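Local coordinates for binding domain (Hc) of Paraclostridial Mosquitocidal Protein 1 (Paraclostridium bifermentans, PDB 6HOX) that forms the receptor-binding part of a botulinum-like neurotoxin that targets Anopheles mosquitoes, serving in nerve-cell targeting, at residues K327-N332 / L370-L375; N245-R250 / Q376-Y381; E255-N260 / V317-K322; Y382-I387 / K432-F437. One frame throughout, in Å; residues are numbered along the deposited sequence.

Contact 1: K327-N332 / L370-L375; sequences KYVRKN and LKLIQL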
# COMPACT_ATOMS: atom_id res chain seq x y z
N LYS A 327 2.21 4.42 19.77
CA LYS A 327 1.14 3.62 19.24
C LYS A 327 1.65 2.65 18.17
O LYS A 327 0.89 1.79 17.72
CB LYS A 327 0.03 4.51 18.67
CG LYS A 327 0.29 5.13 17.31
CD LYS A 327 -0.94 5.79 16.75
CE LYS A 327 -0.75 6.25 15.32
NZ LYS A 327 -2.04 6.73 14.75
N TYR A 328 2.92 2.76 17.77
CA TYR A 328 3.40 2.06 16.59
C TYR A 328 4.07 0.75 16.97
O TYR A 328 4.78 0.71 17.95
CB TYR A 328 4.39 2.92 15.81
CG TYR A 328 3.77 4.19 15.31
CD1 TYR A 328 2.78 4.15 14.35
CD2 TYR A 328 4.13 5.41 15.84
CE1 TYR A 328 2.20 5.32 13.87
CE2 TYR A 328 3.56 6.58 15.38
CZ TYR A 328 2.59 6.53 14.40
OH TYR A 328 2.00 7.68 13.93
N VAL A 329 3.84 -0.28 16.14
CA VAL A 329 4.48 -1.56 16.28
C VAL A 329 5.78 -1.51 15.49
O VAL A 329 5.77 -1.14 14.33
CB VAL A 329 3.59 -2.72 15.80
CG1 VAL A 329 4.23 -4.07 16.10
CG2 VAL A 329 2.21 -2.63 16.40
N ARG A 330 6.88 -1.89 16.14
CA ARG A 330 8.17 -1.95 15.51
C ARG A 330 8.67 -3.39 15.46
O ARG A 330 8.34 -4.24 16.30
CB ARG A 330 9.16 -1.04 16.24
CG ARG A 330 8.83 0.44 16.09
CD ARG A 330 9.75 1.32 16.91
NE ARG A 330 9.42 2.73 16.77
CZ ARG A 330 8.39 3.35 17.34
NH1 ARG A 330 7.61 2.73 18.21
NH2 ARG A 330 8.13 4.60 17.01
N LYS A 331 9.45 -3.64 14.41
CA LYS A 331 10.18 -4.85 14.16
C LYS A 331 10.87 -5.32 15.44
O LYS A 331 11.59 -4.56 16.04
CB LYS A 331 11.21 -4.52 13.07
CG LYS A 331 12.03 -5.69 12.57
CD LYS A 331 13.26 -5.27 11.80
CE LYS A 331 12.99 -4.37 10.62
NZ LYS A 331 14.21 -4.22 9.79
N ASN A 332 10.58 -6.56 15.85
CA ASN A 332 11.13 -7.28 17.00
C ASN A 332 10.43 -6.96 18.32
O ASN A 332 10.88 -7.42 19.37
CB ASN A 332 12.64 -7.11 17.17
CG ASN A 332 13.43 -7.57 15.97
OD1 ASN A 332 14.46 -6.99 15.66
ND2 ASN A 332 12.95 -8.60 15.28
N LEU A 370 5.33 -14.05 21.74
CA LEU A 370 5.19 -13.71 20.34
C LEU A 370 6.04 -12.48 20.07
O LEU A 370 6.01 -11.53 20.85
CB LEU A 370 3.73 -13.42 20.00
CG LEU A 370 2.92 -14.59 19.47
CD1 LEU A 370 3.03 -15.76 20.41
CD2 LEU A 370 1.46 -14.18 19.25
N LYS A 371 6.75 -12.51 18.95
CA LYS A 371 7.51 -11.39 18.45
C LYS A 371 7.08 -11.13 17.00
O LYS A 371 7.04 -12.05 16.19
CB LYS A 371 9.00 -11.70 18.57
CG LYS A 371 9.92 -10.50 18.45
CD LYS A 371 11.38 -10.85 18.63
CE LYS A 371 11.76 -11.00 20.09
NZ LYS A 371 13.02 -10.28 20.38
N LEU A 372 6.72 -9.88 16.70
CA LEU A 372 6.44 -9.48 15.34
C LEU A 372 7.76 -9.00 14.71
O LEU A 372 8.41 -8.07 15.21
CB LEU A 372 5.35 -8.41 15.31
CG LEU A 372 3.91 -8.94 15.34
CD1 LEU A 372 3.60 -9.63 16.65
CD2 LEU A 372 2.89 -7.83 15.10
N ILE A 373 8.13 -9.66 13.62
CA ILE A 373 9.43 -9.47 12.98
C ILE A 373 9.23 -9.21 11.48
O ILE A 373 8.16 -9.44 10.91
CB ILE A 373 10.35 -10.69 13.19
CG1 ILE A 373 9.80 -11.92 12.49
CG2 ILE A 373 10.59 -10.91 14.68
CD1 ILE A 373 10.59 -13.18 12.70
N GLN A 374 10.30 -8.73 10.87
CA GLN A 374 10.36 -8.54 9.45
C GLN A 374 11.67 -9.15 8.98
O GLN A 374 12.71 -8.56 9.17
CB GLN A 374 10.25 -7.06 9.08
CG GLN A 374 10.31 -6.82 7.58
CD GLN A 374 9.28 -7.63 6.85
OE1 GLN A 374 9.55 -8.74 6.39
NE2 GLN A 374 8.07 -7.09 6.77
N LEU A 375 11.59 -10.33 8.37
CA LEU A 375 12.75 -11.06 7.89
C LEU A 375 13.06 -10.70 6.43
O LEU A 375 14.08 -11.12 5.91
CB LEU A 375 12.48 -12.57 8.02
CG LEU A 375 12.39 -13.10 9.45
CD1 LEU A 375 12.01 -14.58 9.44
CD2 LEU A 375 13.70 -12.91 10.20
O HOH W 1 13.84 -5.98 7.92

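Contact 2: N245-R250 / Q376-Y381; sequences NSNILR and QSNDKY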
# COMPACT_ATOMS: atom_id res chain seq x y z
N ASN A 245 12.81 3.84 6.08
CA ASN A 245 14.10 3.94 6.78
C ASN A 245 13.94 3.59 8.27
O ASN A 245 14.93 3.48 8.98
CB ASN A 245 14.71 5.33 6.61
CG ASN A 245 13.72 6.46 6.83
OD1 ASN A 245 12.57 6.38 6.38
ND2 ASN A 245 14.14 7.51 7.52
N SER A 246 12.70 3.42 8.74
CA SER A 246 12.45 3.16 10.15
C SER A 246 12.09 1.68 10.36
O SER A 246 11.93 0.90 9.42
CB SER A 246 11.38 4.07 10.67
OG SER A 246 10.12 3.65 10.20
N ASN A 247 11.95 1.31 11.63
CA ASN A 247 11.73 -0.07 12.02
C ASN A 247 10.25 -0.34 12.28
O ASN A 247 9.92 -1.40 12.78
CB ASN A 247 12.62 -0.42 13.21
CG ASN A 247 14.07 -0.50 12.80
OD1 ASN A 247 14.38 -0.91 11.68
ND2 ASN A 247 14.96 -0.07 13.67
N ILE A 248 9.36 0.59 11.91
CA ILE A 248 7.94 0.39 12.11
C ILE A 248 7.47 -0.68 11.13
O ILE A 248 7.93 -0.74 9.99
CB ILE A 248 7.14 1.70 11.97
CG1 ILE A 248 7.17 2.21 10.53
CG2 ILE A 248 7.59 2.74 12.99
CD1 ILE A 248 6.45 3.51 10.31
N LEU A 249 6.57 -1.55 11.59
CA LEU A 249 5.89 -2.49 10.72
C LEU A 249 4.73 -1.76 10.03
O LEU A 249 4.42 -0.61 10.34
CB LEU A 249 5.42 -3.69 11.54
CG LEU A 249 6.53 -4.58 12.09
CD1 LEU A 249 5.96 -5.69 12.96
CD2 LEU A 249 7.35 -5.16 10.95
N ARG A 250 4.09 -2.44 9.11
CA ARG A 250 3.07 -1.88 8.26
C ARG A 250 1.81 -2.72 8.29
O ARG A 250 1.85 -3.95 8.49
CB ARG A 250 3.60 -1.81 6.82
CG ARG A 250 4.83 -0.93 6.66
CD ARG A 250 4.43 0.50 6.44
NE ARG A 250 5.59 1.36 6.44
CZ ARG A 250 5.53 2.67 6.52
NH1 ARG A 250 4.37 3.28 6.36
NH2 ARG A 250 6.62 3.37 6.77
N GLN A 376 12.14 -9.99 5.78
CA GLN A 376 12.34 -9.44 4.44
C GLN A 376 12.76 -7.97 4.62
O GLN A 376 13.37 -7.63 5.60
CB GLN A 376 11.06 -9.66 3.62
CG GLN A 376 10.68 -11.13 3.46
CD GLN A 376 11.74 -11.92 2.73
OE1 GLN A 376 12.23 -11.51 1.68
NE2 GLN A 376 12.10 -13.08 3.27
N SER A 377 12.43 -7.08 3.68
CA SER A 377 12.80 -5.66 3.78
C SER A 377 11.66 -4.85 4.41
O SER A 377 10.54 -5.32 4.47
CB SER A 377 13.16 -5.15 2.43
OG SER A 377 12.19 -5.58 1.48
N ASN A 378 11.98 -3.64 4.87
CA ASN A 378 11.06 -2.77 5.62
C ASN A 378 9.86 -2.32 4.77
O ASN A 378 8.86 -1.85 5.33
CB ASN A 378 11.72 -1.48 6.12
CG ASN A 378 12.61 -1.67 7.32
OD1 ASN A 378 12.53 -2.68 8.03
ND2 ASN A 378 13.46 -0.69 7.57
N ASP A 379 9.98 -2.42 3.44
CA ASP A 379 8.95 -1.97 2.54
C ASP A 379 7.77 -2.95 2.46
O ASP A 379 6.73 -2.60 1.92
CB ASP A 379 9.52 -1.72 1.14
CG ASP A 379 10.26 -2.93 0.61
OD1 ASP A 379 11.32 -3.26 1.17
OD2 ASP A 379 9.73 -3.56 -0.31
N LYS A 380 7.93 -4.19 2.94
CA LYS A 380 6.84 -5.19 2.87
C LYS A 380 5.68 -4.78 3.78
O LYS A 380 5.87 -4.21 4.86
CB LYS A 380 7.41 -6.57 3.21
CG LYS A 380 8.53 -7.01 2.27
CD LYS A 380 8.13 -6.86 0.82
CE LYS A 380 8.96 -7.68 -0.15
NZ LYS A 380 10.40 -7.56 0.17
N TYR A 381 4.45 -5.00 3.30
CA TYR A 381 3.25 -4.60 4.03
C TYR A 381 2.69 -5.77 4.84
O TYR A 381 1.57 -5.70 5.29
CB TYR A 381 2.18 -4.08 3.07
CG TYR A 381 2.51 -2.77 2.41
CD1 TYR A 381 3.65 -2.04 2.73
CD2 TYR A 381 1.68 -2.25 1.44
CE1 TYR A 381 3.97 -0.85 2.09
CE2 TYR A 381 1.98 -1.05 0.79
CZ TYR A 381 3.13 -0.35 1.13
OH TYR A 381 3.43 0.84 0.51
O HOH W 2 8.08 -0.05 7.23
O HOH W 3 9.73 -3.07 8.78
O HOH W 4 0.15 -6.14 7.59
O HOH W 5 5.59 -4.61 7.88

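Contact 3: E255-N260 / V317-K322; sequences EPLEYN and VKIINK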
# COMPACT_ATOMS: atom_id res chain seq x y z
N GLU A 255 0.28 1.59 5.69
CA GLU A 255 0.30 2.56 6.78
C GLU A 255 0.92 1.93 8.02
O GLU A 255 1.05 0.71 8.12
CB GLU A 255 -1.10 3.12 7.01
CG GLU A 255 -1.66 3.70 5.72
CD GLU A 255 -2.76 4.73 5.90
OE1 GLU A 255 -3.47 4.67 6.91
OE2 GLU A 255 -2.89 5.58 5.02
N PRO A 256 1.45 2.73 8.97
CA PRO A 256 2.12 2.17 10.14
C PRO A 256 1.20 1.22 10.93
O PRO A 256 0.03 1.51 11.12
CB PRO A 256 2.51 3.41 10.94
CG PRO A 256 2.62 4.50 9.90
CD PRO A 256 1.50 4.20 8.93
N LEU A 257 1.75 0.07 11.33
CA LEU A 257 1.02 -0.91 12.11
C LEU A 257 0.88 -0.35 13.54
O LEU A 257 1.81 0.22 14.06
CB LEU A 257 1.80 -2.23 12.09
CG LEU A 257 1.09 -3.44 12.71
CD1 LEU A 257 -0.15 -3.82 11.91
CD2 LEU A 257 2.04 -4.62 12.81
N GLU A 258 -0.30 -0.50 14.15
CA GLU A 258 -0.52 0.12 15.48
C GLU A 258 -0.92 -0.90 16.53
O GLU A 258 -1.54 -1.91 16.23
CB GLU A 258 -1.63 1.17 15.43
CG GLU A 258 -1.36 2.32 14.46
CD GLU A 258 -2.47 3.35 14.43
OE1 GLU A 258 -3.22 3.46 15.45
OE2 GLU A 258 -2.60 4.04 13.40
N TYR A 259 -0.64 -0.53 17.79
CA TYR A 259 -1.12 -1.22 18.96
C TYR A 259 -2.54 -0.75 19.28
O TYR A 259 -2.92 0.37 18.99
CB TYR A 259 -0.23 -0.95 20.17
CG TYR A 259 1.13 -1.59 20.11
CD1 TYR A 259 1.24 -2.97 20.16
CD2 TYR A 259 2.29 -0.84 20.02
CE1 TYR A 259 2.47 -3.59 20.11
CE2 TYR A 259 3.54 -1.45 19.95
CZ TYR A 259 3.62 -2.84 20.01
OH TYR A 259 4.82 -3.49 20.00
N ASN A 260 -3.31 -1.66 19.90
CA ASN A 260 -4.61 -1.34 20.45
C ASN A 260 -5.55 -0.85 19.34
O ASN A 260 -6.42 -0.01 19.59
CB ASN A 260 -4.49 -0.32 21.59
CG ASN A 260 -5.76 -0.18 22.39
OD1 ASN A 260 -6.44 -1.17 22.66
ND2 ASN A 260 -6.13 1.05 22.72
N VAL A 317 -8.91 -8.87 15.88
CA VAL A 317 -7.75 -8.90 16.81
C VAL A 317 -7.20 -7.49 17.06
O VAL A 317 -7.31 -6.58 16.24
CB VAL A 317 -6.63 -9.83 16.30
CG1 VAL A 317 -7.16 -11.21 15.94
CG2 VAL A 317 -5.87 -9.23 15.11
N LYS A 318 -6.54 -7.35 18.21
CA LYS A 318 -5.74 -6.20 18.55
C LYS A 318 -4.37 -6.70 18.98
O LYS A 318 -4.28 -7.74 19.67
CB LYS A 318 -6.33 -5.42 19.72
CG LYS A 318 -7.54 -4.57 19.38
CD LYS A 318 -7.96 -3.68 20.51
CE LYS A 318 -9.09 -2.75 20.13
NZ LYS A 318 -9.56 -1.99 21.31
N ILE A 319 -3.33 -5.94 18.61
CA ILE A 319 -1.95 -6.21 19.02
C ILE A 319 -1.72 -5.40 20.30
O ILE A 319 -1.97 -4.20 20.33
CB ILE A 319 -0.94 -5.84 17.90
CG1 ILE A 319 -1.32 -6.45 16.54
CG2 ILE A 319 0.47 -6.22 18.31
CD1 ILE A 319 -0.55 -5.87 15.36
N ILE A 320 -1.27 -6.07 21.35
CA ILE A 320 -1.15 -5.47 22.67
C ILE A 320 0.27 -5.68 23.20
O ILE A 320 0.85 -6.75 23.06
CB ILE A 320 -2.20 -6.08 23.62
CG1 ILE A 320 -3.62 -5.86 23.10
CG2 ILE A 320 -2.04 -5.52 25.03
CD1 ILE A 320 -4.05 -4.43 23.11
N ASN A 321 0.80 -4.63 23.83
CA ASN A 321 2.13 -4.64 24.40
C ASN A 321 2.15 -3.57 25.49
O ASN A 321 2.14 -2.39 25.18
CB ASN A 321 3.20 -4.38 23.33
CG ASN A 321 4.61 -4.21 23.86
OD1 ASN A 321 4.88 -4.48 25.03
ND2 ASN A 321 5.52 -3.78 22.99
N LYS A 322 2.14 -4.01 26.75
CA LYS A 322 2.08 -3.08 27.88
C LYS A 322 3.42 -2.33 28.02
O LYS A 322 3.48 -1.39 28.77
CB LYS A 322 1.66 -3.81 29.16
CG LYS A 322 2.76 -4.60 29.87
CD LYS A 322 2.23 -5.51 30.98
CE LYS A 322 1.52 -6.74 30.46
NZ LYS A 322 2.42 -7.66 29.73
O HOH W 6 -3.68 -3.53 17.17

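Contact 4: Y382-I387 / K432-F437; sequences YCQIRI and KTNWYF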
# COMPACT_ATOMS: atom_id res chain seq x y z
N TYR A 382 3.49 -6.83 4.98
CA TYR A 382 3.18 -7.98 5.83
C TYR A 382 4.32 -8.13 6.84
O TYR A 382 5.35 -7.47 6.71
CB TYR A 382 3.03 -9.24 4.98
CG TYR A 382 4.16 -9.49 4.01
CD1 TYR A 382 5.36 -10.06 4.42
CD2 TYR A 382 4.04 -9.14 2.68
CE1 TYR A 382 6.40 -10.28 3.53
CE2 TYR A 382 5.06 -9.36 1.77
CZ TYR A 382 6.25 -9.92 2.19
OH TYR A 382 7.25 -10.13 1.29
N CYS A 383 4.12 -8.98 7.85
CA CYS A 383 5.20 -9.34 8.75
C CYS A 383 5.19 -10.86 8.97
O CYS A 383 4.32 -11.56 8.50
CB CYS A 383 5.07 -8.59 10.07
SG CYS A 383 3.65 -9.10 11.05
N GLN A 384 6.18 -11.33 9.74
CA GLN A 384 6.17 -12.69 10.24
C GLN A 384 6.03 -12.62 11.76
O GLN A 384 6.24 -11.56 12.37
CB GLN A 384 7.41 -13.44 9.80
CG GLN A 384 7.66 -13.39 8.30
CD GLN A 384 8.34 -12.10 7.91
OE1 GLN A 384 9.21 -11.62 8.63
NE2 GLN A 384 7.96 -11.54 6.77
N ILE A 385 5.66 -13.75 12.37
CA ILE A 385 5.42 -13.81 13.79
C ILE A 385 6.19 -15.01 14.35
O ILE A 385 5.95 -16.14 13.94
CB ILE A 385 3.92 -13.87 14.12
CG1 ILE A 385 3.18 -12.63 13.61
CG2 ILE A 385 3.72 -14.08 15.62
CD1 ILE A 385 1.70 -12.61 13.93
N ARG A 386 7.13 -14.70 15.26
CA ARG A 386 8.01 -15.68 15.84
C ARG A 386 7.46 -16.07 17.21
O ARG A 386 7.22 -15.20 18.06
CB ARG A 386 9.44 -15.15 15.95
CG ARG A 386 10.44 -16.18 16.47
CD ARG A 386 11.88 -15.87 16.12
NE ARG A 386 12.83 -16.82 16.70
CZ ARG A 386 14.16 -16.75 16.54
NH1 ARG A 386 14.70 -15.78 15.82
NH2 ARG A 386 14.95 -17.66 17.10
N ILE A 387 7.30 -17.39 17.39
CA ILE A 387 6.85 -18.02 18.62
C ILE A 387 8.10 -18.49 19.38
O ILE A 387 8.90 -19.25 18.82
CB ILE A 387 5.93 -19.23 18.32
CG1 ILE A 387 4.79 -18.92 17.35
CG2 ILE A 387 5.44 -19.86 19.61
CD1 ILE A 387 3.87 -17.82 17.82
N LYS A 432 3.06 -18.74 3.33
CA LYS A 432 2.30 -19.23 4.49
C LYS A 432 2.78 -18.62 5.82
O LYS A 432 2.08 -18.77 6.85
CB LYS A 432 2.44 -20.74 4.68
CG LYS A 432 1.88 -21.61 3.58
CD LYS A 432 1.63 -23.03 4.01
CE LYS A 432 2.88 -23.84 4.28
NZ LYS A 432 2.61 -24.91 5.28
N THR A 433 3.97 -18.00 5.84
CA THR A 433 4.56 -17.42 7.05
C THR A 433 4.44 -15.89 7.08
O THR A 433 4.89 -15.25 8.03
CB THR A 433 6.02 -17.85 7.23
OG1 THR A 433 6.80 -17.42 6.12
CG2 THR A 433 6.16 -19.35 7.38
N ASN A 434 3.76 -15.31 6.09
CA ASN A 434 3.56 -13.86 6.01
C ASN A 434 2.13 -13.54 6.43
O ASN A 434 1.20 -14.16 5.95
CB ASN A 434 3.82 -13.32 4.61
CG ASN A 434 5.28 -13.37 4.21
OD1 ASN A 434 6.16 -13.19 5.05
ND2 ASN A 434 5.53 -13.56 2.93
N TRP A 435 2.00 -12.56 7.34
CA TRP A 435 0.76 -12.17 7.95
C TRP A 435 0.50 -10.69 7.69
O TRP A 435 1.43 -9.88 7.78
CB TRP A 435 0.82 -12.47 9.44
CG TRP A 435 0.82 -13.95 9.72
CD1 TRP A 435 1.91 -14.74 9.93
CD2 TRP A 435 -0.32 -14.82 9.76
NE1 TRP A 435 1.52 -16.03 10.13
CE2 TRP A 435 0.16 -16.12 10.03
CE3 TRP A 435 -1.70 -14.63 9.60
CZ2 TRP A 435 -0.69 -17.22 10.15
CZ3 TRP A 435 -2.55 -15.71 9.73
CH2 TRP A 435 -2.04 -16.99 9.99
N TYR A 436 -0.76 -10.37 7.40
CA TYR A 436 -1.24 -9.02 7.23
C TYR A 436 -2.24 -8.66 8.32
O TYR A 436 -3.05 -9.50 8.77
CB TYR A 436 -1.97 -8.83 5.89
CG TYR A 436 -1.16 -8.97 4.64
CD1 TYR A 436 -0.37 -7.94 4.14
CD2 TYR A 436 -1.28 -10.11 3.86
CE1 TYR A 436 0.30 -8.05 2.94
CE2 TYR A 436 -0.57 -10.25 2.68
CZ TYR A 436 0.21 -9.22 2.21
OH TYR A 436 0.89 -9.39 1.03
N PHE A 437 -2.25 -7.37 8.68
CA PHE A 437 -3.29 -6.78 9.50
C PHE A 437 -4.02 -5.71 8.68
O PHE A 437 -3.39 -4.80 8.16
CB PHE A 437 -2.67 -6.24 10.78
CG PHE A 437 -2.07 -7.30 11.66
CD1 PHE A 437 -2.87 -8.02 12.53
CD2 PHE A 437 -0.72 -7.62 11.58
CE1 PHE A 437 -2.32 -9.02 13.32
CE2 PHE A 437 -0.17 -8.60 12.38
CZ PHE A 437 -0.97 -9.29 13.27
O HOH W 7 5.27 -16.00 10.60

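Contact 1: K327-N332 / L370-L375
In the trefoil-like C-terminal receptor-binding half of the domain, the loop leading into strand 333-339 meets the end of strand 369-373 at K331, N332 and L372, the two paths running nearly at right angles (93°). A single direct hydrogen bond ties them: N332 N gives its proton to L372 O at 2.7 Å, in the carbonyl plane. N332 turns its side chain away from the strand at CB, yet ND2 still lies 3.4 Å from I373 CG2. Beyond the bond, the aliphatic part of K371 passes N332 O, with CG 3.4 Å from that oxygen. K331 extends its chain with CG anti to the backbone N (chi1 -176°) and packs CG and CE against Q374 CB. A bend at chi3 then takes its ammonium to a water, NZ to oxygen 2.6 Å, which in turn donates to Q374 O; NZ also bonds N378 OD1. On the buried side V329 CG1 touches L372 CD2 at 4.1 Å. The loop is bonded through its backbone to L249 and L257, while L370 and K371 lean on strands 333-339 and 384-388, so the loop meets strand 369-373 where that strand lies between 333-339 and 384-388.

Contact 2: N245-R250 / Q376-Y381
The two loops approach without a direct hydrogen bond, their backbones 5.0 Å apart from R250 CA to Y381 CA but diverging to 7.0 Å between N247 CA and N378 CA. Four waters bridge the gap. One accepts from R250 NE, in the guanidinium plane, and donates to both I248 O and N378 O, the latter at 2.7 Å; a second lies between I248 O and N378 OD1. Closer to Y381, a third accepts from R250 N and can donate to K380 O, and a fourth donates to R250 O and Y381 O. S377 to K380 form a type I beta turn, closed by K380 N bonding S377 O at 3.2 Å, which reverses the chain in the connection between strands 369-373 and 384-388 of the trefoil-like subdomain. The turn is braced by its own side chains: K380 NZ donates to S377 OG.

N378 and R250 carry the contact. N378 points its CB toward the 245-250 loop. Its ND2 comes to 2.9 Å from S246 O, but at a poor angle for a hydrogen bond; the amide is instead held by F244 O through ND2. R250 rests CB 3.8 Å from K380 O and 4.1 Å from Y381 CD1, obliquely to the ring. A bend at chi2 (-86°) carries its guanidinium away from Y381 to NH1 bonds with G254 O and R58 O, while Y381 OH reaches W166 O.

Contact 3: E255-N260 / V317-K322
In the beta-trefoil-like C-terminal receptor-binding subdomain, Y259 and N260 bring the loop before strand 263-267 against the end of strand 316-320, crossing it almost at a right angle (88°). The central bond runs from N260 N to I319 O, 2.9 Å and nearly straight at 167°, with the donor close to the C=O axis. The same oxygen also receives a CA-H contact from Y259 CA and lies near the plane of the Y259 ring, at its edge. I319 N is served by water: it gives its proton to a molecule that donates in turn to E258 O, each link 2.8 Å. The hydroxyl of the buried Y259 has two partners. N321 ND2 donates to it at 3.1 Å, with OH in the amide plane, and D333 OD2 bonds it from strand 333-339. N321 OD1 is taken up by N323 N. Toward solvent, K318 lies alongside the exposed N260, and NZ makes a weak bond to OD1 at 3.5 Å; it also forms a weak, long ion pair with E340. E258, turned away from the strand, is paired with K327 by a salt bridge.

Apolar contact fills the buried side. In I319, CG2 is anti to the backbone N and CG1 anti to the carbonyl carbon (chi1 -50°), which sends CG2 to Y259 CE1 and CD1 to L257 CD2, both at 3.8 Å and crossing near a right angle. F437 of strand 435-438 packs on L257 and I319, and A335 of strand 333-339 on Y259 and I319, two strands that do not pair with each other.

Contact 4: Y382-I387 / K432-F437
A lone antiparallel bridge pairs C383 with W435 in the buried heart of the trefoil-like subdomain, joining the chain at strand 384-388 to that at strand 435-438. The pair is hydrogen-bonded, C383 N to W435 O and W435 N to C383 O, both 2.8 Å. Q384 NE2 donates to N434 OD1 at 3.0 Å, nearly straight and in the Q384 amide plane; it also serves Q374 OE1, and Q384 OE1 accepts from L375 N, so both ends of the amide are engaged, while N434 ND2 bonds Q268. N434 ND2 lies over one face of the Y382 ring, amide and ring planes 31° apart. Y382 CB sits over the face of Y436, 3.6 Å from CE1; chi1 of 50° then swings the Y382 ring so that its edge points at that face in an offset edge-to-face pair. C383 SG meets the edge of the F437 ring, 4.1 Å from CE2, and I385 CD1 approaches the same edge at CZ. A water accepts from I385 N and can donate to T433 O. W435 NE1 is bonded to L396 O of strand 394-398, I385, W435 and F437 all pack on M265 of strand 263-267, and strand 369-373 flanks Q384 and I385.

All four contacts lie in the C-terminal, trefoil-like subdomain. Contact 4 is the buried one, built from aromatic rings, amides and a direct bridge; contact 2, at the surface, depends on waters. Contacts 1 and 3 are partly buried and alike in plan: in each, a loop crosses a strand end at about 90°, with one backbone bond and leucine or isoleucine beneath it. Their loops are joined, V329 N to L257 O and K327 O to Y259 N, and contact 2's loop adds L249 to both. Contacts 1 and 4 share neighbouring strands 369-373 and 384-388, linked by the loop that holds the S377-K380 turn of contact 2. Contacts 3 and 4 share the packing of F437, apolar in both.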